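Local coordinates for AHL synthase (Burkholderia glumae, PDB 3P2H), which probably makes N-acyl-homoserine lactone quorum-sensing signals from acyl-[acyl carrier protein] and S-adenosyl-L-methionine, releasing 5'-methylthioadenosine, at residues R25-V28 and G32-L35; R75-Q80 and D89-S94. The protein carries 3 engineered substitutions. All coordinates share one frame; numbering follows the deposited sequence.

Contact 1 (R25-V28 and G32-L35). With MTA (5'-deoxy-5'-methylthioadenosine), chain B; NOO (N-(3-oxocyclohex-1-en-1-yl)octanamide), chain C.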
# COMPACT_ATOMS: atom_id res chain seq x y z
N ARG A 25 4.91 -3.41 14.57
CA ARG A 25 3.90 -2.95 15.51
C ARG A 25 2.49 -2.95 14.94
O ARG A 25 1.53 -3.27 15.64
CB ARG A 25 4.29 -1.57 16.03
CG ARG A 25 5.53 -1.62 16.92
CD ARG A 25 5.96 -0.24 17.39
NE ARG A 25 6.83 0.42 16.43
CZ ARG A 25 6.79 1.73 16.17
NH1 ARG A 25 5.92 2.49 16.81
NH2 ARG A 25 7.62 2.27 15.28
N VAL A 26 2.35 -2.60 13.67
CA VAL A 26 1.03 -2.56 13.04
C VAL A 26 0.51 -3.93 12.60
O VAL A 26 -0.56 -4.38 13.03
CB VAL A 26 1.02 -1.63 11.81
CG1 VAL A 26 -0.33 -1.71 11.11
CG2 VAL A 26 1.31 -0.20 12.23
N PHE A 27 1.27 -4.59 11.74
CA PHE A 27 0.85 -5.87 11.19
C PHE A 27 0.98 -7.08 12.10
O PHE A 27 0.20 -8.02 11.98
CB PHE A 27 1.58 -6.11 9.87
CG PHE A 27 1.34 -5.01 8.89
CD1 PHE A 27 0.14 -4.92 8.19
CD2 PHE A 27 2.28 -3.99 8.73
CE1 PHE A 27 -0.12 -3.84 7.36
CE2 PHE A 27 2.02 -2.91 7.90
CZ PHE A 27 0.82 -2.83 7.21
N VAL A 28 1.94 -7.06 13.02
CA VAL A 28 2.10 -8.18 13.92
C VAL A 28 1.43 -7.94 15.27
O VAL A 28 0.63 -8.76 15.73
CB VAL A 28 3.58 -8.52 14.12
CG1 VAL A 28 3.73 -9.64 15.16
CG2 VAL A 28 4.18 -8.96 12.80
N GLY A 32 -2.07 -8.72 14.47
CA GLY A 32 -1.74 -10.09 14.81
C GLY A 32 -1.54 -11.05 13.65
O GLY A 32 -2.04 -12.18 13.70
N TRP A 33 -0.81 -10.63 12.62
CA TRP A 33 -0.58 -11.50 11.47
C TRP A 33 0.43 -12.61 11.75
O TRP A 33 0.47 -13.61 11.03
CB TRP A 33 -0.09 -10.67 10.27
CG TRP A 33 -1.16 -9.83 9.62
CD1 TRP A 33 -2.45 -9.69 10.03
CD2 TRP A 33 -1.02 -9.01 8.45
NE1 TRP A 33 -3.13 -8.83 9.19
CE2 TRP A 33 -2.27 -8.40 8.22
CE3 TRP A 33 0.04 -8.73 7.58
CZ2 TRP A 33 -2.49 -7.52 7.14
CZ3 TRP A 33 -0.18 -7.85 6.51
CH2 TRP A 33 -1.44 -7.26 6.31
N GLN A 34 1.23 -12.44 12.80
CA GLN A 34 2.23 -13.44 13.17
C GLN A 34 2.34 -13.52 14.69
O GLN A 34 1.81 -12.66 15.41
CB GLN A 34 3.60 -13.07 12.57
CG GLN A 34 3.60 -12.97 11.04
CD GLN A 34 4.86 -12.32 10.48
OE1 GLN A 34 4.96 -12.08 9.27
NE2 GLN A 34 5.82 -12.04 11.35
N LEU A 35 3.01 -14.55 15.19
CA LEU A 35 3.19 -14.71 16.63
C LEU A 35 4.26 -13.72 17.08
O LEU A 35 5.07 -13.27 16.27
CB LEU A 35 3.63 -16.14 16.98
CG LEU A 35 2.63 -17.28 16.77
CD1 LEU A 35 3.25 -18.58 17.27
CD2 LEU A 35 1.34 -17.00 17.53
CS MTA B . -3.03 -8.84 3.11
S5' MTA B . -4.38 -9.83 3.82
C5' MTA B . -3.67 -10.28 5.43
C4' MTA B . -3.04 -11.68 5.42
O4' MTA B . -1.95 -11.67 4.45
C2' MTA B . -0.92 -12.07 6.51
O2' MTA B . -0.19 -12.92 7.39
C3' MTA B . -2.46 -11.98 6.80
O3' MTA B . -2.94 -13.25 7.25
C1' MTA B . -0.90 -12.48 5.02
N9 MTA B . 0.37 -12.14 4.36
C8 MTA B . 0.93 -10.89 4.21
N7 MTA B . 2.06 -10.95 3.58
C5 MTA B . 2.31 -12.25 3.26
C6 MTA B . 3.37 -12.94 2.57
N6 MTA B . 4.44 -12.24 2.07
N1 MTA B . 3.28 -14.30 2.43
C2 MTA B . 2.23 -15.02 2.93
N3 MTA B . 1.22 -14.37 3.58
C4 MTA B . 1.22 -13.03 3.77
C1 NOO C . -5.59 -1.39 7.63
O1 NOO C . -6.73 -1.09 7.98
C2 NOO C . -5.24 -1.71 6.18
C3 NOO C . -4.21 -2.60 5.84
C4 NOO C . -3.30 -3.09 6.98
C5 NOO C . -3.11 -2.08 8.17
C6 NOO C . -4.46 -1.49 8.70
N7 NOO C . -3.94 -3.11 4.50
C8 NOO C . -2.78 -3.30 3.71
O8 NOO C . -1.78 -3.91 4.08
C9 NOO C . -2.72 -2.73 2.28
C10 NOO C . -4.01 -2.21 1.59
C11 NOO C . -3.88 -2.37 0.05
C12 NOO C . -4.49 -1.19 -0.72
C13 NOO C . -4.46 -1.45 -2.25
C14 NOO C . -5.65 -0.78 -2.96
C15 NOO C . -5.49 -0.84 -4.48

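Contact 2 (R75-Q80 and D89-S94). With MTA (5'-deoxy-5'-methylthioadenosine), chain B.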
# COMPACT_ATOMS: atom_id res chain seq x y z
N ARG A 75 6.73 -7.49 -12.09
CA ARG A 75 7.65 -8.26 -11.26
C ARG A 75 6.81 -8.97 -10.21
O ARG A 75 5.64 -8.64 -10.02
CB ARG A 75 8.69 -7.35 -10.60
CG ARG A 75 9.69 -6.76 -11.59
CD ARG A 75 10.86 -6.08 -10.89
NE ARG A 75 11.71 -5.39 -11.85
CZ ARG A 75 12.82 -4.73 -11.55
NH1 ARG A 75 13.24 -4.66 -10.30
NH2 ARG A 75 13.51 -4.12 -12.52
N PRO A 76 7.40 -9.95 -9.52
CA PRO A 76 6.65 -10.70 -8.49
C PRO A 76 5.96 -9.81 -7.46
O PRO A 76 6.55 -8.85 -6.98
CB PRO A 76 7.73 -11.57 -7.86
CG PRO A 76 8.67 -11.83 -9.01
CD PRO A 76 8.77 -10.47 -9.64
N TYR A 77 4.70 -10.13 -7.15
CA TYR A 77 3.95 -9.39 -6.14
C TYR A 77 3.00 -10.26 -5.30
O TYR A 77 2.65 -11.37 -5.69
CB TYR A 77 3.23 -8.18 -6.75
CG TYR A 77 2.16 -8.43 -7.79
CD1 TYR A 77 2.49 -8.73 -9.11
CD2 TYR A 77 0.82 -8.26 -7.47
CE1 TYR A 77 1.49 -8.84 -10.10
CE2 TYR A 77 -0.18 -8.37 -8.43
CZ TYR A 77 0.16 -8.65 -9.75
OH TYR A 77 -0.84 -8.70 -10.70
N LEU A 78 2.61 -9.74 -4.14
CA LEU A 78 1.77 -10.45 -3.17
C LEU A 78 0.45 -11.06 -3.65
O LEU A 78 0.22 -12.26 -3.49
CB LEU A 78 1.53 -9.53 -1.96
CG LEU A 78 0.89 -10.12 -0.70
CD1 LEU A 78 1.62 -11.38 -0.29
CD2 LEU A 78 0.94 -9.08 0.42
N LEU A 79 -0.43 -10.24 -4.20
CA LEU A 79 -1.72 -10.73 -4.68
C LEU A 79 -1.52 -11.82 -5.74
O LEU A 79 -2.20 -12.85 -5.74
CB LEU A 79 -2.53 -9.56 -5.26
CG LEU A 79 -3.91 -9.82 -5.86
CD1 LEU A 79 -4.82 -10.53 -4.85
CD2 LEU A 79 -4.52 -8.49 -6.29
N GLN A 80 -0.57 -11.59 -6.62
CA GLN A 80 -0.26 -12.51 -7.71
C GLN A 80 0.18 -13.89 -7.25
O GLN A 80 -0.40 -14.89 -7.66
CB GLN A 80 0.84 -11.90 -8.58
CG GLN A 80 1.40 -12.83 -9.64
CD GLN A 80 2.65 -12.25 -10.27
OE1 GLN A 80 3.66 -12.04 -9.60
NE2 GLN A 80 2.59 -11.99 -11.57
N ASP A 89 -10.34 -12.43 -12.16
CA ASP A 89 -9.54 -12.78 -13.33
C ASP A 89 -8.08 -13.05 -12.97
O ASP A 89 -7.69 -12.93 -11.81
CB ASP A 89 -9.61 -11.65 -14.36
CG ASP A 89 -11.03 -11.29 -14.72
OD1 ASP A 89 -11.79 -12.20 -15.11
OD2 ASP A 89 -11.38 -10.10 -14.63
N GLU A 90 -7.28 -13.42 -13.96
CA GLU A 90 -5.86 -13.69 -13.71
C GLU A 90 -5.14 -12.40 -13.31
O GLU A 90 -5.50 -11.30 -13.75
CB GLU A 90 -5.22 -14.28 -14.96
CG GLU A 90 -3.71 -14.46 -14.86
CD GLU A 90 -3.13 -15.17 -16.06
OE1 GLU A 90 -3.53 -14.82 -17.20
OE2 GLU A 90 -2.27 -16.06 -15.87
N ALA A 91 -4.12 -12.53 -12.46
CA ALA A 91 -3.35 -11.38 -11.98
C ALA A 91 -2.64 -10.67 -13.12
O ALA A 91 -1.95 -11.29 -13.92
CB ALA A 91 -2.34 -11.83 -10.94
N PRO A 92 -2.80 -9.35 -13.20
CA PRO A 92 -2.17 -8.55 -14.25
C PRO A 92 -0.66 -8.40 -14.16
O PRO A 92 -0.07 -8.41 -13.08
CB PRO A 92 -2.88 -7.21 -14.12
CG PRO A 92 -3.09 -7.11 -12.63
CD PRO A 92 -3.58 -8.49 -12.29
N ARG A 93 -0.03 -8.31 -15.33
CA ARG A 93 1.40 -8.08 -15.45
C ARG A 93 1.43 -6.98 -16.50
O ARG A 93 1.42 -7.24 -17.70
CB ARG A 93 2.14 -9.32 -15.96
CG ARG A 93 2.24 -10.44 -14.93
CD ARG A 93 3.29 -11.48 -15.34
NE ARG A 93 4.65 -10.94 -15.25
CZ ARG A 93 5.47 -10.80 -16.29
NH1 ARG A 93 5.08 -11.16 -17.50
NH2 ARG A 93 6.68 -10.30 -16.11
N SER A 94 1.42 -5.74 -16.02
CA SER A 94 1.39 -4.59 -16.91
C SER A 94 2.18 -3.41 -16.36
O SER A 94 2.25 -3.21 -15.14
CB SER A 94 -0.07 -4.18 -17.13
OG SER A 94 -0.19 -2.85 -17.61
CS MTA B . -3.03 -8.84 3.11
S5' MTA B . -4.38 -9.83 3.82
C5' MTA B . -3.67 -10.28 5.43
C4' MTA B . -3.04 -11.68 5.42
O4' MTA B . -1.95 -11.67 4.45
C2' MTA B . -0.92 -12.07 6.51
O2' MTA B . -0.19 -12.92 7.39
C3' MTA B . -2.46 -11.98 6.80
O3' MTA B . -2.94 -13.25 7.25
C1' MTA B . -0.90 -12.48 5.02
N9 MTA B . 0.37 -12.14 4.36
C8 MTA B . 0.93 -10.89 4.21
N7 MTA B . 2.06 -10.95 3.58
C5 MTA B . 2.31 -12.25 3.26
C6 MTA B . 3.37 -12.94 2.57
N6 MTA B . 4.44 -12.24 2.07
N1 MTA B . 3.28 -14.30 2.43
C2 MTA B . 2.23 -15.02 2.93
N3 MTA B . 1.22 -14.37 3.58
C4 MTA B . 1.22 -13.03 3.77
O HOH W 1 5.03 -10.59 -12.60
O HOH W 2 0.43 -12.79 -13.10

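Contact 1 (R25-V28 and G32-L35)
F27 and W33 run alongside each other toward the ligands. Their rings meet obliquely, with planes 44° apart. F27 CD1 comes nearest, over one face of the indole toward the rim, 3.4 Å from W33 CZ3. The CB of F27 adds an off-centre CH-pi contact to the same six-membered ring. The opposite indole face is taken by the ribose of MTA, with W33 CZ2 3.5 Å from MTA C5'. W33 is thus sandwiched between F27 and the nucleoside. F27 reaches the other ligand with its edge: CE1 lies 3.3 Å from NOO C4, near the plane of the phenyl ring. With CG of F27 anti to the carbonyl carbon (chi1 -57°), the phenyl ring is placed beside the indole. V26 CG1 covers the centre of one phenyl face.

A backbone bond also ties the two residues. W33 N donates to F27 O at 2.9 Å, in the carbonyl plane and fairly straight (158° at the hydrogen). The donor is six positions after the acceptor. F27 lies in a wider, pi-type turn near the end of helix 13-30. G32, with positive phi, is where the chain leaves helical geometry.

Q34, at the exposed rim, lies against the buried V28. V28 CG1 lies 3.6 Å from Q34 O, while its CG2 lies 3.8 Å from Q34 NE2.

The contact joins the C-terminal end of helix 13-30 to the loop leading to strand 53-58. F27 and W33 both rest on R102 of strand 97-105, F27 also touches A104 there, and E43 of a loop packs on F27 and V28.

Contact 2 (R75-Q80 and D89-S94)
Y77 reaches across to P92, and its hydroxyl makes the tight part of the contact. Y77 OH donates to P92 O at 2.5 Å, in the carbonyl plane and on a lone pair. The carbonyl lies at the edge of the phenol, and the tyrosine side chain runs roughly perpendicular to that of the proline. The hydroxyl also meets the methyl of A91, with Y77 OH 3.5 Å from A91 CB. With CG of Y77 between the backbone N and carbonyl carbon (chi1 63°), the phenol lies against Q80 CB, which sits over the ring centre, 3.3 Å above its plane.

Y77 is the N-cap of helix 78-81. The side chain of Q80, at N3, bonds back to the N-H of this residue: Y77 N to Q80 OE1 is long, 3.3 Å, and the donor stands 36° out of the carbonyl plane. E99 of strand 97-105 accepts from L79 N at the same helix end, and L78 packs on the adenine of MTA.

On the solvent side water does the joining. Q80 NE2 and R93 NE both donate to water 1, at 3.0 Å and 2.7 Å. A second water accepts from Q80 NE2 and donates to A91 O. Direct contact here is looser, with Q80 NE2 3.7 Å from R93 CG. The guanidinium is held further by R93 NH2 bonding to T74 O.

How the contacts relate
Both contacts touch MTA, but in different ways. Contact 1 brings an indole face to the ribose, whereas contact 2 brings L78 to the adenine. Their centres are 24 Å apart and their nearest atoms about 6 Å, so they do not touch. Contact 1 is partly buried and also lines the NOO pocket. Contact 2 is a surface contact. One closes the C-terminal end of helix 13-30, the other lies at the N-terminal end of helix 78-81. Strand 97-105 backs both: R102 and A104 behind contact 1, E99 and R102 behind 75-80. Aromatic and apolar contacts dominate the first; a phenol hydroxyl, an amide and bridging waters carry much of the second.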